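Major extracellular endoglucanase (Xanthomonas campestris pv. campestris, PDB 4TUF) hydrolyses internal (1->4)-beta-D-glucosidic bonds in cellulose, lichenin and cereal beta-D-glucans, here as the family 5 catalytic domain of a longer protein. Local coordinates at residues 274-279 / 295-300; 52-57 / 312-317; 43-48 / 323-328. One frame throughout, in Å; residues are numbered along the deposited sequence.

Contact 1: 274-279 / 295-300; sequences LLLGEF and DALVKY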
ATOM      1  N   LEU A 274       5.502  -9.194   7.745  1.00 45.02           N
ATOM      2  CA  LEU A 274       5.450  -8.914   6.317  1.00 36.01           C
ATOM      3  C   LEU A 274       4.064  -9.131   5.726  1.00 40.66           C
ATOM      4  O   LEU A 274       3.345 -10.059   6.094  1.00 46.45           O
ATOM      5  CB  LEU A 274       6.477  -9.776   5.580  1.00 48.29           C
ATOM      6  CG  LEU A 274       6.784  -9.484   4.107  1.00 45.79           C
ATOM      7  CD1 LEU A 274       8.223  -9.860   3.794  1.00 43.74           C
ATOM      8  CD2 LEU A 274       5.834 -10.233   3.177  1.00 41.35           C
ATOM      9  N   LEU A 275       3.701  -8.243   4.813  1.00 44.14           N
ATOM     10  CA  LEU A 275       2.494  -8.375   4.016  1.00 43.30           C
ATOM     11  C   LEU A 275       2.719  -7.641   2.697  1.00 48.06           C
ATOM     12  O   LEU A 275       3.698  -6.912   2.554  1.00 57.18           O
ATOM     13  CB  LEU A 275       1.275  -7.820   4.763  1.00 42.21           C
ATOM     14  CG  LEU A 275       1.329  -6.430   5.418  1.00 39.42           C
ATOM     15  CD1 LEU A 275       1.376  -5.295   4.409  1.00 40.66           C
ATOM     16  CD2 LEU A 275       0.137  -6.245   6.344  1.00 35.41           C
ATOM     17  N   LEU A 276       1.820  -7.816   1.738  1.00 45.46           N
ATOM     18  CA  LEU A 276       1.920  -7.069   0.491  1.00 37.55           C
ATOM     19  C   LEU A 276       1.121  -5.760   0.539  1.00 35.99           C
ATOM     20  O   LEU A 276      -0.078  -5.762   0.800  1.00 38.60           O
ATOM     21  CB  LEU A 276       1.445  -7.930  -0.672  1.00 32.11           C
ATOM     22  CG  LEU A 276       2.254  -9.200  -0.882  1.00 38.32           C
ATOM     23  CD1 LEU A 276       1.620 -10.065  -1.961  1.00 37.41           C
ATOM     24  CD2 LEU A 276       3.681  -8.838  -1.233  1.00 30.46           C
ATOM     25  N   GLY A 277       1.793  -4.644   0.282  1.00 38.01           N
ATOM     26  CA  GLY A 277       1.127  -3.356   0.216  1.00 37.47           C
ATOM     27  C   GLY A 277       0.240  -3.233  -1.008  1.00 38.96           C
ATOM     28  O   GLY A 277      -0.823  -2.617  -0.959  1.00 44.42           O
ATOM     29  N   GLU A 278       0.685  -3.814  -2.117  1.00 39.75           N
ATOM     30  CA  GLU A 278      -0.110  -3.869  -3.340  1.00 38.06           C
ATOM     31  C   GLU A 278       0.122  -5.184  -4.069  1.00 38.53           C
ATOM     32  O   GLU A 278       1.264  -5.584  -4.307  1.00 43.30           O
ATOM     33  CB  GLU A 278       0.232  -2.706  -4.279  1.00 38.27           C
ATOM     34  CG  GLU A 278      -0.187  -1.331  -3.792  1.00 40.83           C
ATOM     35  CD  GLU A 278       0.186  -0.242  -4.774  1.00 47.99           C
ATOM     36  OE1 GLU A 278       0.468  -0.583  -5.940  1.00 58.75           O
ATOM     37  OE2 GLU A 278       0.204   0.950  -4.389  1.00 49.91           O
ATOM     38  N   PHE A 279      -0.968  -5.854  -4.417  1.00 35.48           N
ATOM     39  CA  PHE A 279      -0.918  -6.980  -5.337  1.00 36.59           C
ATOM     40  C   PHE A 279      -2.275  -7.100  -6.027  1.00 42.91           C
ATOM     41  O   PHE A 279      -3.305  -6.710  -5.463  1.00 42.60           O
ATOM     42  CB  PHE A 279      -0.550  -8.274  -4.611  1.00 40.01           C
ATOM     43  CG  PHE A 279      -1.622  -8.784  -3.693  1.00 40.37           C
ATOM     44  CD1 PHE A 279      -1.777  -8.254  -2.422  1.00 36.43           C
ATOM     45  CD2 PHE A 279      -2.470  -9.804  -4.097  1.00 35.87           C
ATOM     46  CE1 PHE A 279      -2.764  -8.725  -1.576  1.00 40.70           C
ATOM     47  CE2 PHE A 279      -3.457 -10.282  -3.255  1.00 35.52           C
ATOM     48  CZ  PHE A 279      -3.605  -9.744  -1.994  1.00 39.60           C
ATOM     49  N   ASP A 295      -3.831 -16.872  -8.330  1.00 59.93           N
ATOM     50  CA  ASP A 295      -4.099 -18.098  -7.593  1.00 54.66           C
ATOM     51  C   ASP A 295      -2.830 -18.623  -6.928  1.00 57.63           C
ATOM     52  O   ASP A 295      -2.838 -18.962  -5.746  1.00 66.99           O
ATOM     53  CB  ASP A 295      -4.685 -19.167  -8.514  1.00 58.43           C
ATOM     54  CG  ASP A 295      -6.138 -18.909  -8.863  1.00 60.13           C
ATOM     55  OD1 ASP A 295      -6.834 -18.228  -8.081  1.00 60.35           O
ATOM     56  OD2 ASP A 295      -6.588 -19.403  -9.916  1.00 62.79           O
ATOM     57  N   ALA A 296      -1.739 -18.672  -7.690  1.00 51.14           N
ATOM     58  CA  ALA A 296      -0.467 -19.191  -7.192  1.00 47.98           C
ATOM     59  C   ALA A 296       0.126 -18.320  -6.086  1.00 54.61           C
ATOM     60  O   ALA A 296       0.714 -18.837  -5.133  1.00 58.24           O
ATOM     61  CB  ALA A 296       0.525 -19.329  -8.336  1.00 44.33           C
ATOM     62  N   LEU A 297      -0.019 -17.003  -6.221  1.00 51.79           N
ATOM     63  CA  LEU A 297       0.482 -16.071  -5.215  1.00 45.74           C
ATOM     64  C   LEU A 297      -0.214 -16.295  -3.880  1.00 54.46           C
ATOM     65  O   LEU A 297       0.431 -16.321  -2.831  1.00 57.60           O
ATOM     66  CB  LEU A 297       0.297 -14.624  -5.667  1.00 38.50           C
ATOM     67  CG  LEU A 297       0.707 -13.565  -4.633  1.00 41.79           C
ATOM     68  CD1 LEU A 297       2.180 -13.699  -4.274  1.00 47.20           C
ATOM     69  CD2 LEU A 297       0.409 -12.148  -5.121  1.00 40.11           C
ATOM     70  N   VAL A 298      -1.533 -16.463  -3.927  1.00 55.49           N
ATOM     71  CA  VAL A 298      -2.313 -16.723  -2.722  1.00 55.71           C
ATOM     72  C   VAL A 298      -1.878 -18.040  -2.079  1.00 56.47           C
ATOM     73  O   VAL A 298      -1.657 -18.106  -0.870  1.00 56.42           O
ATOM     74  CB  VAL A 298      -3.823 -16.753  -3.027  1.00 54.31           C
ATOM     75  CG1 VAL A 298      -4.601 -17.304  -1.844  1.00 48.96           C
ATOM     76  CG2 VAL A 298      -4.310 -15.355  -3.394  1.00 48.79           C
ATOM     77  N   LYS A 299      -1.733 -19.077  -2.898  1.00 56.97           N
ATOM     78  CA  LYS A 299      -1.252 -20.372  -2.426  1.00 56.19           C
ATOM     79  C   LYS A 299       0.110 -20.238  -1.739  1.00 54.31           C
ATOM     80  O   LYS A 299       0.348 -20.839  -0.692  1.00 55.87           O
ATOM     81  CB  LYS A 299      -1.168 -21.365  -3.590  1.00 56.09           C
ATOM     82  CG  LYS A 299      -0.770 -22.784  -3.199  1.00 55.57           C
ATOM     83  CD  LYS A 299      -0.415 -23.606  -4.437  1.00 56.54           C
ATOM     84  CE  LYS A 299       0.037 -25.010  -4.073  1.00 65.78           C
ATOM     85  NZ  LYS A 299      -1.087 -25.850  -3.561  1.00 74.48           N
ATOM     86  N   TYR A 300       0.994 -19.432  -2.322  1.00 52.48           N
ATOM     87  CA  TYR A 300       2.329 -19.225  -1.761  1.00 46.69           C
ATOM     88  C   TYR A 300       2.285 -18.395  -0.480  1.00 51.05           C
ATOM     89  O   TYR A 300       2.987 -18.695   0.483  1.00 51.81           O
ATOM     90  CB  TYR A 300       3.243 -18.555  -2.788  1.00 41.63           C
ATOM     91  CG  TYR A 300       4.558 -18.087  -2.214  1.00 42.33           C
ATOM     92  CD1 TYR A 300       5.601 -18.980  -2.000  1.00 41.62           C
ATOM     93  CD2 TYR A 300       4.759 -16.751  -1.883  1.00 38.11           C
ATOM     94  CE1 TYR A 300       6.804 -18.558  -1.470  1.00 41.37           C
ATOM     95  CE2 TYR A 300       5.961 -16.319  -1.351  1.00 37.88           C
ATOM     96  CZ  TYR A 300       6.979 -17.228  -1.149  1.00 44.95           C
ATOM     97  OH  TYR A 300       8.174 -16.807  -0.622  1.00 48.19           O
TER

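Contact 2: 52-57 / 312-317; sequences LGFNAV and WSWNPN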
ATOM      1  N   LEU A  52     -18.172  -6.595   2.237  1.00 44.92           N
ATOM      2  CA  LEU A  52     -17.601  -7.658   1.419  1.00 45.36           C
ATOM      3  C   LEU A  52     -16.608  -8.479   2.224  1.00 46.48           C
ATOM      4  O   LEU A  52     -16.252  -9.595   1.839  1.00 46.15           O
ATOM      5  CB  LEU A  52     -16.918  -7.085   0.181  1.00 43.84           C
ATOM      6  CG  LEU A  52     -17.819  -6.380  -0.831  1.00 44.40           C
ATOM      7  CD1 LEU A  52     -16.969  -5.606  -1.821  1.00 42.72           C
ATOM      8  CD2 LEU A  52     -18.712  -7.374  -1.549  1.00 46.96           C
ATOM      9  N   GLY A  53     -16.159  -7.915   3.340  1.00 45.45           N
ATOM     10  CA  GLY A  53     -15.245  -8.611   4.223  1.00 43.93           C
ATOM     11  C   GLY A  53     -13.986  -7.839   4.559  1.00 44.56           C
ATOM     12  O   GLY A  53     -13.211  -8.271   5.409  1.00 49.55           O
ATOM     13  N   PHE A  54     -13.771  -6.706   3.893  1.00 40.39           N
ATOM     14  CA  PHE A  54     -12.579  -5.895   4.146  1.00 43.64           C
ATOM     15  C   PHE A  54     -12.669  -5.214   5.506  1.00 47.44           C
ATOM     16  O   PHE A  54     -13.714  -4.673   5.865  1.00 49.68           O
ATOM     17  CB  PHE A  54     -12.382  -4.824   3.062  1.00 38.45           C
ATOM     18  CG  PHE A  54     -12.125  -5.371   1.683  1.00 39.34           C
ATOM     19  CD1 PHE A  54     -10.888  -5.881   1.341  1.00 44.41           C
ATOM     20  CD2 PHE A  54     -13.115  -5.339   0.717  1.00 39.39           C
ATOM     21  CE1 PHE A  54     -10.652  -6.368   0.068  1.00 44.30           C
ATOM     22  CE2 PHE A  54     -12.884  -5.824  -0.554  1.00 40.02           C
ATOM     23  CZ  PHE A  54     -11.650  -6.336  -0.877  1.00 43.20           C
ATOM     24  N   ASN A  55     -11.575  -5.231   6.259  1.00 45.74           N
ATOM     25  CA  ASN A  55     -11.530  -4.511   7.524  1.00 47.18           C
ATOM     26  C   ASN A  55     -10.357  -3.546   7.568  1.00 46.37           C
ATOM     27  O   ASN A  55     -10.047  -2.984   8.616  1.00 51.77           O
ATOM     28  CB  ASN A  55     -11.449  -5.484   8.697  1.00 38.22           C
ATOM     29  CG  ASN A  55     -10.055  -6.038   8.905  1.00 48.73           C
ATOM     30  OD1 ASN A  55      -9.257  -6.126   7.970  1.00 48.62           O
ATOM     31  ND2 ASN A  55      -9.754  -6.423  10.140  1.00 44.43           N
ATOM     32  N   ALA A  56      -9.698  -3.370   6.429  1.00 39.82           N
ATOM     33  CA  ALA A  56      -8.508  -2.538   6.375  1.00 37.27           C
ATOM     34  C   ALA A  56      -8.393  -1.834   5.033  1.00 38.64           C
ATOM     35  O   ALA A  56      -8.790  -2.371   4.005  1.00 37.30           O
ATOM     36  CB  ALA A  56      -7.267  -3.372   6.644  1.00 35.58           C
ATOM     37  N   VAL A  57      -7.832  -0.632   5.053  1.00 40.07           N
ATOM     38  CA  VAL A  57      -7.748   0.199   3.865  1.00 36.99           C
ATOM     39  C   VAL A  57      -6.390   0.903   3.792  1.00 41.84           C
ATOM     40  O   VAL A  57      -5.890   1.423   4.791  1.00 45.04           O
ATOM     41  CB  VAL A  57      -8.901   1.240   3.847  1.00 38.17           C
ATOM     42  CG1 VAL A  57      -8.457   2.555   3.238  1.00 46.41           C
ATOM     43  CG2 VAL A  57     -10.109   0.686   3.114  1.00 41.90           C
ATOM     44  N   TRP A 312      -4.913  -4.529  -4.787  1.00 44.40           N
ATOM     45  CA  TRP A 312      -4.937  -3.400  -5.711  0.50 51.43           C
ATOM     46  C   TRP A 312      -5.908  -3.688  -6.857  1.00 57.11           C
ATOM     47  O   TRP A 312      -5.598  -4.529  -7.705  1.00 62.39           O
ATOM     48  CB  TRP A 312      -3.526  -3.154  -6.257  0.50 55.60           C
ATOM     49  CG  TRP A 312      -3.360  -1.925  -7.094  0.50 61.52           C
ATOM     50  CD1 TRP A 312      -3.758  -0.668  -6.775  0.50 65.51           C
ATOM     51  CD2 TRP A 312      -2.707  -1.827  -8.370  0.50 65.73           C
ATOM     52  NE1 TRP A 312      -3.419   0.211  -7.778  0.50 70.65           N
ATOM     53  CE2 TRP A 312      -2.769  -0.477  -8.767  0.50 71.58           C
ATOM     54  CE3 TRP A 312      -2.095  -2.749  -9.221  0.50 65.41           C
ATOM     55  CZ2 TRP A 312      -2.235  -0.025  -9.976  0.50 71.31           C
ATOM     56  CZ3 TRP A 312      -1.554  -2.294 -10.415  0.50 65.00           C
ATOM     57  CH2 TRP A 312      -1.635  -0.950 -10.783  0.50 66.17           C
ATOM     58  N   SER A 313      -7.057  -3.013  -6.912  1.00 56.84           N
ATOM     59  CA  SER A 313      -7.477  -1.995  -5.952  1.00 49.39           C
ATOM     60  C   SER A 313      -8.988  -2.038  -5.768  1.00 49.22           C
ATOM     61  O   SER A 313      -9.665  -2.891  -6.335  1.00 53.70           O
ATOM     62  CB  SER A 313      -7.076  -0.605  -6.428  1.00 47.14           C
ATOM     63  OG  SER A 313      -7.719  -0.311  -7.656  1.00 49.47           O
ATOM     64  N   TRP A 314      -9.519  -1.102  -4.995  1.00 44.40           N
ATOM     65  CA  TRP A 314     -10.963  -0.947  -4.894  1.00 43.99           C
ATOM     66  C   TRP A 314     -11.520  -0.411  -6.207  1.00 45.37           C
ATOM     67  O   TRP A 314     -12.396  -1.016  -6.817  1.00 42.20           O
ATOM     68  CB  TRP A 314     -11.333  -0.008  -3.744  1.00 46.37           C
ATOM     69  CG  TRP A 314     -12.807   0.243  -3.618  1.00 39.03           C
ATOM     70  CD1 TRP A 314     -13.467   1.415  -3.857  1.00 40.53           C
ATOM     71  CD2 TRP A 314     -13.804  -0.707  -3.226  1.00 46.63           C
ATOM     72  NE1 TRP A 314     -14.814   1.255  -3.635  1.00 41.99           N
ATOM     73  CE2 TRP A 314     -15.048  -0.039  -3.247  1.00 49.63           C
ATOM     74  CE3 TRP A 314     -13.768  -2.059  -2.861  1.00 43.79           C
ATOM     75  CZ2 TRP A 314     -16.244  -0.679  -2.919  1.00 51.29           C
ATOM     76  CZ3 TRP A 314     -14.956  -2.692  -2.534  1.00 40.70           C
ATOM     77  CH2 TRP A 314     -16.177  -2.002  -2.568  1.00 48.52           C
ATOM     78  N   ASN A 315     -10.972   0.713  -6.631  1.00 45.03           N
ATOM     79  CA  ASN A 315     -11.400   1.419  -7.822  1.00 51.15           C
ATOM     80  C   ASN A 315     -11.159   0.651  -9.110  1.00 57.74           C
ATOM     81  O   ASN A 315     -10.122   0.030  -9.285  1.00 60.00           O
ATOM     82  CB  ASN A 315     -10.690   2.772  -7.912  1.00 58.93           C
ATOM     83  CG  ASN A 315     -10.384   3.372  -6.553  1.00 65.94           C
ATOM     84  OD1 ASN A 315      -9.597   2.833  -5.787  1.00 67.95           O
ATOM     85  ND2 ASN A 315     -11.007   4.497  -6.256  1.00 68.29           N
ATOM     86  N   PRO A 316     -12.121   0.725 -10.019  1.00 59.87           N
ATOM     87  CA  PRO A 316     -11.996   0.165 -11.348  1.00 68.64           C
ATOM     88  C   PRO A 316     -10.977   0.861 -12.200  1.00 79.12           C
ATOM     89  O   PRO A 316     -10.341   0.220 -13.020  1.00 81.69           O
ATOM     90  CB  PRO A 316     -13.369   0.390 -11.936  1.00 65.66           C
ATOM     91  CG  PRO A 316     -14.001   1.383 -11.075  1.00 53.96           C
ATOM     92  CD  PRO A 316     -13.513   1.041  -9.738  1.00 57.46           C
ATOM     93  N   ASN A 317     -10.910   2.179 -12.078  1.00 83.88           N
ATOM     94  CA  ASN A 317     -10.139   2.956 -13.016  1.00 99.47           C
ATOM     95  C   ASN A 317      -8.684   2.993 -12.627  1.00107.24           C
ATOM     96  O   ASN A 317      -8.090   4.054 -12.464  1.00110.79           O
ATOM     97  CB  ASN A 317     -10.696   4.374 -13.113  1.00102.65           C
ATOM     98  CG  ASN A 317     -10.587   5.128 -11.810  1.00 99.27           C
ATOM     99  OD1 ASN A 317     -10.482   4.531 -10.747  1.00 99.64           O
ATOM    100  ND2 ASN A 317     -10.610   6.447 -11.887  1.00 98.41           N
TER

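Contact 3: 43-48 / 323-328; sequences KDMIVQ and GILRDD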
ATOM      1  N   LYS A  43     -19.903   7.619   1.718  1.00 55.64           N
ATOM      2  CA  LYS A  43     -20.226   6.853   2.916  1.00 49.46           C
ATOM      3  C   LYS A  43     -20.790   5.480   2.551  1.00 50.69           C
ATOM      4  O   LYS A  43     -20.443   4.474   3.172  1.00 54.49           O
ATOM      5  CB  LYS A  43     -21.224   7.620   3.786  1.00 45.54           C
ATOM      6  CG  LYS A  43     -20.889   7.667   5.268  1.00 50.08           C
ATOM      7  CD  LYS A  43     -22.138   7.977   6.088  1.00 62.93           C
ATOM      8  CE  LYS A  43     -21.808   8.529   7.473  1.00 70.82           C
ATOM      9  NZ  LYS A  43     -21.339   9.946   7.415  1.00 71.73           N
ATOM     10  N   ASP A  44     -21.653   5.439   1.538  1.00 45.79           N
ATOM     11  CA  ASP A  44     -22.258   4.183   1.104  1.00 54.69           C
ATOM     12  C   ASP A  44     -21.234   3.250   0.464  1.00 48.03           C
ATOM     13  O   ASP A  44     -21.326   2.033   0.598  1.00 44.80           O
ATOM     14  CB  ASP A  44     -23.410   4.449   0.131  1.00 71.98           C
ATOM     15  CG  ASP A  44     -24.653   4.981   0.831  1.00 94.09           C
ATOM     16  OD1 ASP A  44     -24.551   5.364   2.020  1.00 98.09           O
ATOM     17  OD2 ASP A  44     -25.731   5.023   0.194  1.00101.98           O
ATOM     18  N   MET A  45     -20.256   3.821  -0.228  1.00 45.75           N
ATOM     19  CA  MET A  45     -19.208   3.024  -0.850  1.00 42.26           C
ATOM     20  C   MET A  45     -18.288   2.395   0.205  1.00 44.87           C
ATOM     21  O   MET A  45     -17.788   1.286   0.027  1.00 47.27           O
ATOM     22  CB  MET A  45     -18.400   3.880  -1.827  1.00 40.87           C
ATOM     23  CG  MET A  45     -17.496   3.080  -2.744  1.00 45.89           C
ATOM     24  SD  MET A  45     -17.112   3.933  -4.283  1.00 56.85           S
ATOM     25  CE  MET A  45     -16.222   5.353  -3.674  1.00 36.70           C
ATOM     26  N   ILE A  46     -18.066   3.103   1.306  1.00 44.96           N
ATOM     27  CA  ILE A  46     -17.290   2.547   2.408  1.00 45.08           C
ATOM     28  C   ILE A  46     -18.069   1.415   3.071  1.00 44.57           C
ATOM     29  O   ILE A  46     -17.523   0.348   3.342  1.00 40.95           O
ATOM     30  CB  ILE A  46     -16.936   3.625   3.450  1.00 43.59           C
ATOM     31  CG1 ILE A  46     -15.864   4.564   2.896  1.00 43.13           C
ATOM     32  CG2 ILE A  46     -16.460   2.989   4.750  1.00 39.68           C
ATOM     33  CD1 ILE A  46     -15.565   5.734   3.800  1.00 44.94           C
ATOM     34  N   VAL A  47     -19.352   1.663   3.319  1.00 47.31           N
ATOM     35  CA  VAL A  47     -20.250   0.674   3.903  1.00 44.97           C
ATOM     36  C   VAL A  47     -20.213  -0.623   3.105  1.00 48.07           C
ATOM     37  O   VAL A  47     -20.241  -1.716   3.674  1.00 54.22           O
ATOM     38  CB  VAL A  47     -21.703   1.212   3.964  1.00 44.87           C
ATOM     39  CG1 VAL A  47     -22.711   0.080   4.105  1.00 48.54           C
ATOM     40  CG2 VAL A  47     -21.852   2.212   5.098  1.00 45.14           C
ATOM     41  N   GLN A  48     -20.121  -0.494   1.784  1.00 49.47           N
ATOM     42  CA  GLN A  48     -20.127  -1.657   0.907  1.00 49.54           C
ATOM     43  C   GLN A  48     -18.842  -2.469   1.006  1.00 48.42           C
ATOM     44  O   GLN A  48     -18.880  -3.696   1.002  1.00 56.11           O
ATOM     45  CB  GLN A  48     -20.342  -1.246  -0.546  1.00 43.43           C
ATOM     46  CG  GLN A  48     -20.562  -2.438  -1.455  1.00 45.54           C
ATOM     47  CD  GLN A  48     -20.748  -2.055  -2.900  1.00 46.52           C
ATOM     48  OE1 GLN A  48     -20.382  -0.955  -3.316  1.00 44.19           O
ATOM     49  NE2 GLN A  48     -21.324  -2.968  -3.682  1.00 47.31           N
ATOM     50  N   GLY A 323     -10.404  -3.389 -10.742  1.00 50.58           N
ATOM     51  CA  GLY A 323     -10.517  -3.408  -9.298  1.00 42.46           C
ATOM     52  C   GLY A 323     -11.510  -4.428  -8.778  1.00 44.12           C
ATOM     53  O   GLY A 323     -11.801  -5.424  -9.435  1.00 41.90           O
ATOM     54  N   ILE A 324     -12.017  -4.180  -7.578  1.00 43.51           N
ATOM     55  CA  ILE A 324     -13.059  -5.012  -7.006  1.00 38.56           C
ATOM     56  C   ILE A 324     -14.398  -4.616  -7.634  1.00 43.77           C
ATOM     57  O   ILE A 324     -15.225  -5.470  -7.954  1.00 44.45           O
ATOM     58  CB  ILE A 324     -13.102  -4.874  -5.478  1.00 34.25           C
ATOM     59  CG1 ILE A 324     -11.760  -5.291  -4.877  1.00 35.31           C
ATOM     60  CG2 ILE A 324     -14.196  -5.729  -4.889  1.00 34.78           C
ATOM     61  CD1 ILE A 324     -11.392  -6.731  -5.159  1.00 35.29           C
ATOM     62  N   LEU A 325     -14.593  -3.316  -7.831  1.00 45.61           N
ATOM     63  CA  LEU A 325     -15.768  -2.817  -8.541  1.00 47.03           C
ATOM     64  C   LEU A 325     -15.552  -2.851 -10.050  1.00 48.25           C
ATOM     65  O   LEU A 325     -14.432  -2.682 -10.531  1.00 47.74           O
ATOM     66  CB  LEU A 325     -16.107  -1.389  -8.109  1.00 39.00           C
ATOM     67  CG  LEU A 325     -16.515  -1.170  -6.654  1.00 36.81           C
ATOM     68  CD1 LEU A 325     -16.642   0.308  -6.382  1.00 40.13           C
ATOM     69  CD2 LEU A 325     -17.820  -1.877  -6.345  1.00 37.11           C
ATOM     70  N   ARG A 326     -16.629  -3.069 -10.794  1.00 47.98           N
ATOM     71  CA  ARG A 326     -16.576  -2.941 -12.241  1.00 50.42           C
ATOM     72  C   ARG A 326     -16.707  -1.467 -12.633  1.00 48.47           C
ATOM     73  O   ARG A 326     -16.743  -0.592 -11.772  1.00 41.43           O
ATOM     74  CB  ARG A 326     -17.669  -3.779 -12.903  1.00 46.62           C
ATOM     75  CG  ARG A 326     -17.585  -5.269 -12.603  1.00 47.21           C
ATOM     76  CD  ARG A 326     -18.513  -6.065 -13.513  1.00 65.19           C
ATOM     77  NE  ARG A 326     -18.524  -7.484 -13.178  1.00 74.18           N
ATOM     78  CZ  ARG A 326     -17.644  -8.365 -13.642  1.00 83.25           C
ATOM     79  NH1 ARG A 326     -16.683  -7.964 -14.462  1.00 90.96           N
ATOM     80  NH2 ARG A 326     -17.723  -9.642 -13.286  1.00 82.47           N
ATOM     81  N   ASP A 327     -16.787  -1.199 -13.931  1.00 48.78           N
ATOM     82  CA  ASP A 327     -16.760   0.172 -14.430  1.00 49.15           C
ATOM     83  C   ASP A 327     -18.034   0.956 -14.103  1.00 51.79           C
ATOM     84  O   ASP A 327     -18.053   2.183 -14.215  1.00 54.87           O
ATOM     85  CB  ASP A 327     -16.519   0.172 -15.941  1.00 59.40           C
ATOM     86  CG  ASP A 327     -15.246  -0.557 -16.329  1.00 73.78           C
ATOM     87  OD1 ASP A 327     -14.214  -0.368 -15.646  1.00 77.90           O
ATOM     88  OD2 ASP A 327     -15.279  -1.327 -17.312  1.00 83.35           O
ATOM     89  N   ASP A 328     -19.092   0.254 -13.701  1.00 51.48           N
ATOM     90  CA  ASP A 328     -20.338   0.914 -13.310  1.00 50.29           C
ATOM     91  C   ASP A 328     -20.276   1.402 -11.862  1.00 51.07           C
ATOM     92  O   ASP A 328     -21.218   2.018 -11.365  1.00 55.46           O
ATOM     93  CB  ASP A 328     -21.541  -0.018 -13.503  1.00 50.99           C
ATOM     94  CG  ASP A 328     -21.357  -1.368 -12.828  1.00 60.94           C
ATOM     95  OD1 ASP A 328     -20.392  -1.539 -12.049  1.00 62.82           O
ATOM     96  OD2 ASP A 328     -22.192  -2.263 -13.072  1.00 57.55           O
TER

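Contact 1: 274-279 / 295-300
One methyl group of Leu297 makes both packing contacts between the two segments, joining helix 288-303 to the strand beside it. Leu297 CD2 lies 3.9 Å from Phe279 CD2 and 4.0 Å from Leu276 CD1, both on the strand side of the methyl. The two leucines meet tip to tip. Phe279 is approached obliquely, and the same methyl also comes within 4.0 Å of Phe279 CB, so it meets the root of the side chain as well as the rim atom CD2. With CG opposite the backbone nitrogen (chi1 176°), Leu297 extends straight off the helix toward the strand.

The backbone of 274-279 explains how two residues of that strand can serve one methyl. Leu276 and Phe279 are three positions apart, a spacing that would put them on different sides of a regular strand; the corner at Gly277 and Glu278 turns both toward the helix. Phe279 keeps its ring on that side with CG between the backbone nitrogen and carbonyl carbon (chi1 70°).

Further out, Phe279 meets Tyr311 edge-to-face and touches Leu343 of helix 334-344, while Trp261 of helix 257-266 packs on Leu297 and Phe265 on Leu276. Glu278, by similarity the nucleophile, uses its carboxylate elsewhere: OE2 forms a salt bridge with Arg58 and OE1 a hydrogen bond with Tyr238 OH. The same corner thus separates an apolar outward face from the catalytic one. This is the layering of a beta-alpha-beta unit (strand 276-280, helix 288-303, strand 309-311) in a (beta/alpha)8 barrel, with the probable nucleophile carried on the seventh strand.

Contact 2: 52-57 / 312-317
In the (beta/alpha)8 barrel, Leu52 and Phe54 sit in the turn that leads from the first barrel helix, 42-51, to the second strand, 56-61, and there they receive the indole of Trp314, which follows the eighth strand. The contact therefore joins the turn after helix 42-51 to the loop after strand 309-311, near where strands 16-23 and 309-311 pair to close the barrel. Gly53 ends the helix with a positive phi of 127° in a Schellman motif; Leu52 and Phe54, on either side of it in sequence, both point toward the segment that carries the tryptophan.

Trp314 reaches them with the far edge of its six-membered ring. Its CG lies opposite the backbone nitrogen (chi1 178°), which carries the indole out from the loop, although its first bond does not itself aim at the turn. Leu52 crosses the tryptophan at about a right angle and sets CD1 at the indole edge, in the ring plane, at 3.6 Å from Trp314 CZ3 and 3.8 Å from Trp314 CH2. No hydrogen bond is made across the contact; it is purely apolar.

Several elements surround the contact. Met45 and Met49 of helix 42-51 and Val22 of the first strand also pack on the indole, and Phe54 stands edge-to-face with Trp344. On the loop side, a cis peptide precedes Ser313, and Asn315 OD1 accepts a hydrogen bond from Phe25 N. The second touch on the indole is looser: Phe54 CE2, approaching near the plane of the indole, stops 4.2 Å from Trp314 CZ3.

Contact 3: 43-48 / 323-328
Leu325 divides its two methyls between a buried and a more open neighbour on helix 42-51. On the buried side CD1 meets the sulfur of Met45, with Leu325 CD1 and Met45 SD 4.2 Å apart. That side is closed further by Trp314, whose side chain touches Leu325, and by Met34, which touches Met45.

The other side is more open and partly polar. Gln48 runs out from the helix as an extended chain, its CG opposite the backbone nitrogen (chi1 -171°), and crosses Leu325 obliquely, so that Leu325 CD2 lies 4.1 Å from Gln48 OE1. This is only van der Waals contact: the amide oxygen takes its hydrogen bond from Arg40 NH1, and Val332 packs on the same side chain. Gln48 itself is partly exposed, whereas Met45 and Leu325 are both buried.

Away from the annotated sites, the contact is structural packing. It sets the loop between the eighth strand and helix 334-344 against the first barrel helix, in the outer helical layer of a (beta/alpha)8 barrel.

In the fold
None of the three contacts has a hydrogen bond across it; contacts 1 and 2 are wholly apolar, while contact 3 includes an amide oxygen. Contact 1 packs a helix on the outward face of the strand bearing the probable nucleophile. Contact 2, also buried, lies at the barrel's closure, and its segment 312-317 is tied to contact 1 by a probable backbone bond between Phe279 O and Trp312 N, 2.8 Å apart. Contact 3 sits farthest from the chain's centre and includes a partly exposed glutamine. It uses helix 42-51, and contact 2 the turn that follows; both take their second segment from the chain leading to helix 334-344. Aromatic rings enter contacts 1 and 2, a thioether contact 3.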